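Local coordinates for protein Pre-mRNA splicing factor PRP8 (PDB 6NQI) that probably binds U2, U5 and U6 snRNAs and pre-mRNA introns in the spliceosome, this chain being its RNase H-like domain, at residues L11-D16 and W31-G36; A113-A118 and L162-D167. One frame throughout, in Å; residues are numbered along the deposited sequence.

Contact 1. Residues L11-D16 and W31-G36; sequences LWIVDD and WETSTG. With BME (beta-mercaptoethanol), chain C.
The beta hairpin of strands 11-21 and 24-32 in the RNase H-like sheet joins Ile13 to Trp31 and Trp12 to Glu32. In the hydrogen-bonded pair, Ile13 N meets Trp31 O at 2.9 Å and Trp31 N returns the bond to Ile13 O. Past the strand end, Thr33 N reaches Leu11 O at 3.1 Å. In the non-hydrogen-bonded pair, Trp12 NE1 gives Glu32 OE2 a nearly straight bond of 2.7 Å (176°). OE2 lies in the indole plane; the N-H meets it on its anti side, tilted from the carboxylate plane. With CG anti to N and CD anti to CA (chi1 -172°, chi2 165°), Glu32 extends alongside the indole. Glu32 OE1 accepts from Thr35 OG1 and forms salt bridges with Arg10 and Arg37. A glutamine here would probably leave both arginines without their counter-charge. Ile13 CG1 packs 3.7 Å from Trp31 CE3 on the other face. Thr33 CG2 sits over one Trp31 ring face, while Thr33 OG1 bonds to Leu6 O. Farther along strand 11-21, beta-mercaptoethanol O1, probably from the crystallisation liquor, donates to Asp16 OD1. The buried Glu32 carboxylate is gripped at both oxygens, and the arginines probably favour its charged form.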
loop_
_atom_site.group_PDB
_atom_site.type_symbol
_atom_site.label_atom_id
_atom_site.label_comp_id
_atom_site.label_asym_id
_atom_site.label_seq_id
_atom_site.Cartn_x
_atom_site.Cartn_y
_atom_site.Cartn_z
ATOM N N LEU A 11 -3.049 2.969 -11.306
ATOM C CA LEU A 11 -2.403 3.919 -10.400
ATOM C C LEU A 11 -1.598 3.197 -9.303
ATOM O O LEU A 11 -1.853 2.032 -8.978
ATOM C CB LEU A 11 -3.438 4.830 -9.728
ATOM C CG LEU A 11 -4.192 5.918 -10.476
ATOM C CD1 LEU A 11 -5.044 6.791 -9.541
ATOM C CD2 LEU A 11 -3.144 6.771 -11.158
ATOM N N TRP A 12 -0.606 3.894 -8.732
ATOM C CA TRP A 12 0.147 3.400 -7.572
ATOM C C TRP A 12 -0.057 4.361 -6.412
ATOM O O TRP A 12 0.418 5.500 -6.460
ATOM C CB TRP A 12 1.642 3.248 -7.865
ATOM C CG TRP A 12 1.993 1.986 -8.596
ATOM C CD1 TRP A 12 1.124 1.069 -9.075
ATOM C CD2 TRP A 12 3.302 1.508 -8.931
ATOM N NE1 TRP A 12 1.795 0.037 -9.678
ATOM C CE2 TRP A 12 3.134 0.286 -9.615
ATOM C CE3 TRP A 12 4.605 1.982 -8.693
ATOM C CZ2 TRP A 12 4.202 -0.467 -10.081
ATOM C CZ3 TRP A 12 5.688 1.225 -9.157
ATOM C CH2 TRP A 12 5.473 0.019 -9.849
ATOM N N ILE A 13 -0.745 3.904 -5.371
ATOM C CA ILE A 13 -0.882 4.666 -4.139
ATOM C C ILE A 13 0.275 4.275 -3.204
ATOM O O ILE A 13 0.407 3.107 -2.806
ATOM C CB ILE A 13 -2.240 4.404 -3.471
ATOM C CG1 ILE A 13 -3.408 4.376 -4.473
ATOM C CG2 ILE A 13 -2.513 5.507 -2.479
ATOM C CD1 ILE A 13 -3.787 5.708 -5.140
ATOM N N VAL A 14 1.131 5.237 -2.869
ATOM C CA VAL A 14 2.303 4.965 -2.055
ATOM C C VAL A 14 2.138 5.632 -0.699
ATOM O O VAL A 14 1.858 6.838 -0.620
ATOM C CB VAL A 14 3.587 5.429 -2.751
ATOM C CG1 VAL A 14 4.815 4.793 -2.024
ATOM C CG2 VAL A 14 3.515 5.122 -4.263
ATOM N N ASP A 15 2.265 4.835 0.363
ATOM C CA ASP A 15 2.076 5.292 1.740
ATOM C C ASP A 15 3.271 4.815 2.554
ATOM O O ASP A 15 3.468 3.605 2.730
ATOM C CB ASP A 15 0.749 4.764 2.305
ATOM C CG ASP A 15 0.338 5.431 3.614
ATOM O OD1 ASP A 15 1.184 6.032 4.304
ATOM O OD2 ASP A 15 -0.865 5.372 3.963
ATOM N N ASP A 16 4.078 5.753 3.040
ATOM C CA ASP A 16 5.245 5.398 3.833
ATOM C C ASP A 16 5.128 5.864 5.276
ATOM O O ASP A 16 6.093 5.764 6.026
ATOM C CB ASP A 16 6.522 5.940 3.171
ATOM C CG ASP A 16 6.639 7.451 3.248
ATOM O OD1 ASP A 16 5.622 8.131 3.526
ATOM O OD2 ASP A 16 7.757 7.960 2.991
ATOM N N TRP A 31 -0.261 0.297 -3.167
ATOM C CA TRP A 31 -1.508 -0.292 -3.648
ATOM C C TRP A 31 -1.644 0.018 -5.134
ATOM O O TRP A 31 -1.600 1.185 -5.537
ATOM C CB TRP A 31 -2.700 0.245 -2.850
ATOM C CG TRP A 31 -4.063 -0.090 -3.410
ATOM C CD1 TRP A 31 -4.421 -1.213 -4.097
ATOM C CD2 TRP A 31 -5.254 0.716 -3.318
ATOM N NE1 TRP A 31 -5.757 -1.152 -4.458
ATOM C CE2 TRP A 31 -6.288 0.020 -3.985
ATOM C CE3 TRP A 31 -5.546 1.954 -2.736
ATOM C CZ2 TRP A 31 -7.583 0.521 -4.081
ATOM C CZ3 TRP A 31 -6.842 2.449 -2.837
ATOM C CH2 TRP A 31 -7.837 1.732 -3.500
ATOM N N GLU A 32 -1.752 -1.022 -5.948
ATOM C CA GLU A 32 -2.025 -0.880 -7.370
ATOM C C GLU A 32 -3.538 -0.950 -7.576
ATOM O O GLU A 32 -4.127 -2.039 -7.519
ATOM C CB GLU A 32 -1.308 -1.981 -8.135
ATOM C CG GLU A 32 -1.385 -1.808 -9.613
ATOM C CD GLU A 32 -0.399 -2.677 -10.338
ATOM O OE1 GLU A 32 -0.679 -3.883 -10.528
ATOM O OE2 GLU A 32 0.681 -2.162 -10.677
ATOM N N THR A 33 -4.153 0.203 -7.865
ATOM C CA THR A 33 -5.614 0.331 -7.802
ATOM C C THR A 33 -6.321 -0.556 -8.820
ATOM O O THR A 33 -7.324 -1.197 -8.494
ATOM C CB THR A 33 -6.045 1.783 -8.001
ATOM O OG1 THR A 33 -5.583 2.251 -9.282
ATOM C CG2 THR A 33 -5.516 2.686 -6.882
ATOM N N SER A 34 -5.853 -0.565 -10.072
ATOM C CA SER A 34 -6.580 -1.274 -11.122
ATOM C C SER A 34 -6.635 -2.774 -10.866
ATOM O O SER A 34 -7.625 -3.435 -11.211
ATOM C CB SER A 34 -5.937 -1.014 -12.480
ATOM O OG SER A 34 -4.693 -1.675 -12.589
ATOM N N THR A 35 -5.573 -3.340 -10.299
ATOM C CA THR A 35 -5.469 -4.786 -10.147
ATOM C C THR A 35 -5.644 -5.287 -8.722
ATOM O O THR A 35 -5.967 -6.459 -8.530
ATOM C CB THR A 35 -4.106 -5.272 -10.645
ATOM O OG1 THR A 35 -3.074 -4.552 -9.952
ATOM C CG2 THR A 35 -3.973 -5.030 -12.102
ATOM N N GLY A 36 -5.350 -4.459 -7.733
ATOM C CA GLY A 36 -5.395 -4.857 -6.352
ATOM C C GLY A 36 -4.060 -5.312 -5.837
ATOM O O GLY A 36 -3.962 -5.700 -4.675
HETATM C C1 BME C . 4.907 7.668 0.248
HETATM C C2 BME C . 5.871 8.687 -0.327
HETATM O O1 BME C . 4.165 8.381 1.204
HETATM S S2 BME C . 7.209 7.978 -1.320
#

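Contact 2. Residues A113-A118 and L162-D167; sequences AMPLQA and LLHALD
Pro115 lies over the ring of His164 in a CH-pi contact. Its CD is 3.5 Å from the centroid of the His164 ring, 22° off the ring normal and displaced toward the rim. The proline and the imidazole cross at about a right angle. At the ring edge, Ala113 O approaches His164 CE1 at 3.5 Å, near the ring plane. His164 CG is anti to its carbonyl carbon (chi1 -78°), and this brings the ring beneath the proline. Asp167 meets the same proline through van der Waals contact, its OD2 3.3 Å from Pro115 CB. The motif here is an inverse gamma turn centred on Pro115, closed by a weak bond from Leu116 N to Met114 O. The chain then passes into a short 3-10 segment, where Ala118 N bonds to Pro115 O. Both lie in the loop between strand 107-108 and helix 123-130, which packs against helix 152-168. The remaining contacts are mostly apolar. Leu116 and Leu163 lie side by side, with Leu116 CD1 3.9 Å from Leu163 CD1. Leu163 CB packs 3.8 Å from Pro115 O. Ala118 CB rests on the helix, 3.7 Å from Leu163 O and 4.0 Å from Leu166 CB. It also touches Asp167 CB. Behind the loop, Leu116 packs on Trp29 and Trp31 of strand 24-32, and on the helix side Leu166 reaches Val173 of helix 170-176.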
loop_
_atom_site.group_PDB
_atom_site.type_symbol
_atom_site.label_atom_id
_atom_site.label_comp_id
_atom_site.label_asym_id
_atom_site.label_seq_id
_atom_site.Cartn_x
_atom_site.Cartn_y
_atom_site.Cartn_z
ATOM N N ALA A 113 -5.734 11.291 2.484
ATOM C CA ALA A 113 -7.125 10.966 2.765
ATOM C C ALA A 113 -7.371 9.462 2.829
ATOM O O ALA A 113 -8.395 9.037 3.377
ATOM C CB ALA A 113 -8.027 11.589 1.698
ATOM N N MET A 114 -6.446 8.647 2.311
ATOM C CA MET A 114 -6.631 7.200 2.288
ATOM C C MET A 114 -5.730 6.499 3.296
ATOM O O MET A 114 -4.500 6.489 3.125
ATOM C CB MET A 114 -6.415 6.629 0.881
ATOM C CG MET A 114 -7.391 7.228 -0.155
ATOM S SD MET A 114 -7.133 6.811 -1.906
ATOM C CE MET A 114 -5.827 7.927 -2.407
ATOM N N PRO A 115 -6.289 5.931 4.378
ATOM C CA PRO A 115 -5.465 5.301 5.432
ATOM C C PRO A 115 -5.019 3.899 5.048
ATOM O O PRO A 115 -5.407 2.888 5.636
ATOM C CB PRO A 115 -6.419 5.297 6.625
ATOM C CG PRO A 115 -7.751 5.077 5.985
ATOM C CD PRO A 115 -7.722 5.912 4.720
ATOM N N LEU A 116 -4.162 3.856 4.026
ATOM C CA LEU A 116 -3.581 2.600 3.565
ATOM C C LEU A 116 -2.661 1.996 4.627
ATOM O O LEU A 116 -2.573 0.765 4.752
ATOM C CB LEU A 116 -2.836 2.854 2.254
ATOM C CG LEU A 116 -2.118 1.707 1.574
ATOM C CD1 LEU A 116 -3.110 0.658 1.157
ATOM C CD2 LEU A 116 -1.382 2.231 0.371
ATOM N N GLN A 117 -1.981 2.845 5.409
ATOM C CA GLN A 117 -1.107 2.350 6.468
ATOM C C GLN A 117 -1.874 1.511 7.488
ATOM O O GLN A 117 -1.261 0.722 8.216
ATOM C CB GLN A 117 -0.442 3.504 7.221
ATOM C CG GLN A 117 -1.422 4.570 7.656
ATOM C CD GLN A 117 -0.794 5.645 8.536
ATOM O OE1 GLN A 117 0.346 5.514 8.987
ATOM N NE2 GLN A 117 -1.555 6.699 8.811
ATOM N N ALA A 118 -3.200 1.684 7.577
ATOM C CA ALA A 118 -3.994 0.892 8.508
ATOM C C ALA A 118 -3.865 -0.605 8.244
ATOM O O ALA A 118 -4.188 -1.408 9.129
ATOM C CB ALA A 118 -5.460 1.336 8.462
ATOM N N LEU A 162 -12.658 -1.135 3.663
ATOM C CA LEU A 162 -11.889 -1.935 4.610
ATOM C C LEU A 162 -10.777 -1.109 5.229
ATOM O O LEU A 162 -10.542 -1.188 6.440
ATOM C CB LEU A 162 -11.308 -3.162 3.917
ATOM C CG LEU A 162 -12.328 -4.283 3.734
ATOM C CD1 LEU A 162 -11.788 -5.354 2.816
ATOM C CD2 LEU A 162 -12.755 -4.886 5.050
ATOM N N LEU A 163 -10.082 -0.312 4.406
ATOM C CA LEU A 163 -8.990 0.522 4.906
ATOM C C LEU A 163 -9.495 1.465 5.994
ATOM O O LEU A 163 -8.908 1.559 7.088
ATOM C CB LEU A 163 -8.384 1.330 3.761
ATOM C CG LEU A 163 -7.473 0.668 2.725
ATOM C CD1 LEU A 163 -6.839 1.720 1.820
ATOM C CD2 LEU A 163 -6.411 -0.169 3.343
ATOM N N HIS A 164 -10.631 2.127 5.736
ATOM C CA HIS A 164 -11.136 3.080 6.724
ATOM C C HIS A 164 -11.669 2.385 7.972
ATOM O O HIS A 164 -11.537 2.912 9.086
ATOM C CB HIS A 164 -12.200 3.971 6.109
ATOM C CG HIS A 164 -11.636 5.063 5.265
ATOM N ND1 HIS A 164 -11.397 6.329 5.755
ATOM C CD2 HIS A 164 -11.240 5.078 3.973
ATOM C CE1 HIS A 164 -10.897 7.084 4.795
ATOM N NE2 HIS A 164 -10.790 6.347 3.704
ATOM N N ALA A 165 -12.284 1.210 7.811
ATOM C CA ALA A 165 -12.750 0.473 8.981
ATOM C C ALA A 165 -11.577 0.022 9.849
ATOM O O ALA A 165 -11.641 0.092 11.086
ATOM C CB ALA A 165 -13.598 -0.721 8.540
ATOM N N LEU A 166 -10.473 -0.388 9.212
ATOM C CA LEU A 166 -9.282 -0.782 9.959
ATOM C C LEU A 166 -8.668 0.409 10.681
ATOM O O LEU A 166 -8.107 0.250 11.774
ATOM C CB LEU A 166 -8.264 -1.421 9.004
ATOM C CG LEU A 166 -8.623 -2.827 8.530
ATOM C CD1 LEU A 166 -7.641 -3.346 7.510
ATOM C CD2 LEU A 166 -8.624 -3.730 9.739
ATOM N N ASP A 167 -8.792 1.604 10.093
ATOM C CA ASP A 167 -8.267 2.815 10.712
ATOM C C ASP A 167 -9.146 3.339 11.851
ATOM O O ASP A 167 -8.636 4.058 12.715
ATOM C CB ASP A 167 -8.058 3.902 9.657
ATOM C CG ASP A 167 -7.234 5.069 10.174
ATOM O OD1 ASP A 167 -6.454 4.876 11.136
ATOM O OD2 ASP A 167 -7.378 6.183 9.631
#

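How the contacts relate
The centres of the two contacts are about 13 Å apart, and contact 1 closes before contact 2 opens along the chain. Contact 1 lies within the central mixed sheet, near the centre of the chain. Contact 2 lies further out, where the loop 113-118 sits between that sheet and helix 152-168. The two touch directly. Asp15 OD2 of strand 11-21 takes a weak hydrogen bond from Gln117 N at 3.1 Å, and Leu116 CD2 packs near Ile13 O. Helix 152-168 also reaches the hairpin itself, since the Phe159 ring meets that of Trp31, their planes about 30° apart. The loop thus packs on both hairpin and helix, all within the PRP8 domain IV core.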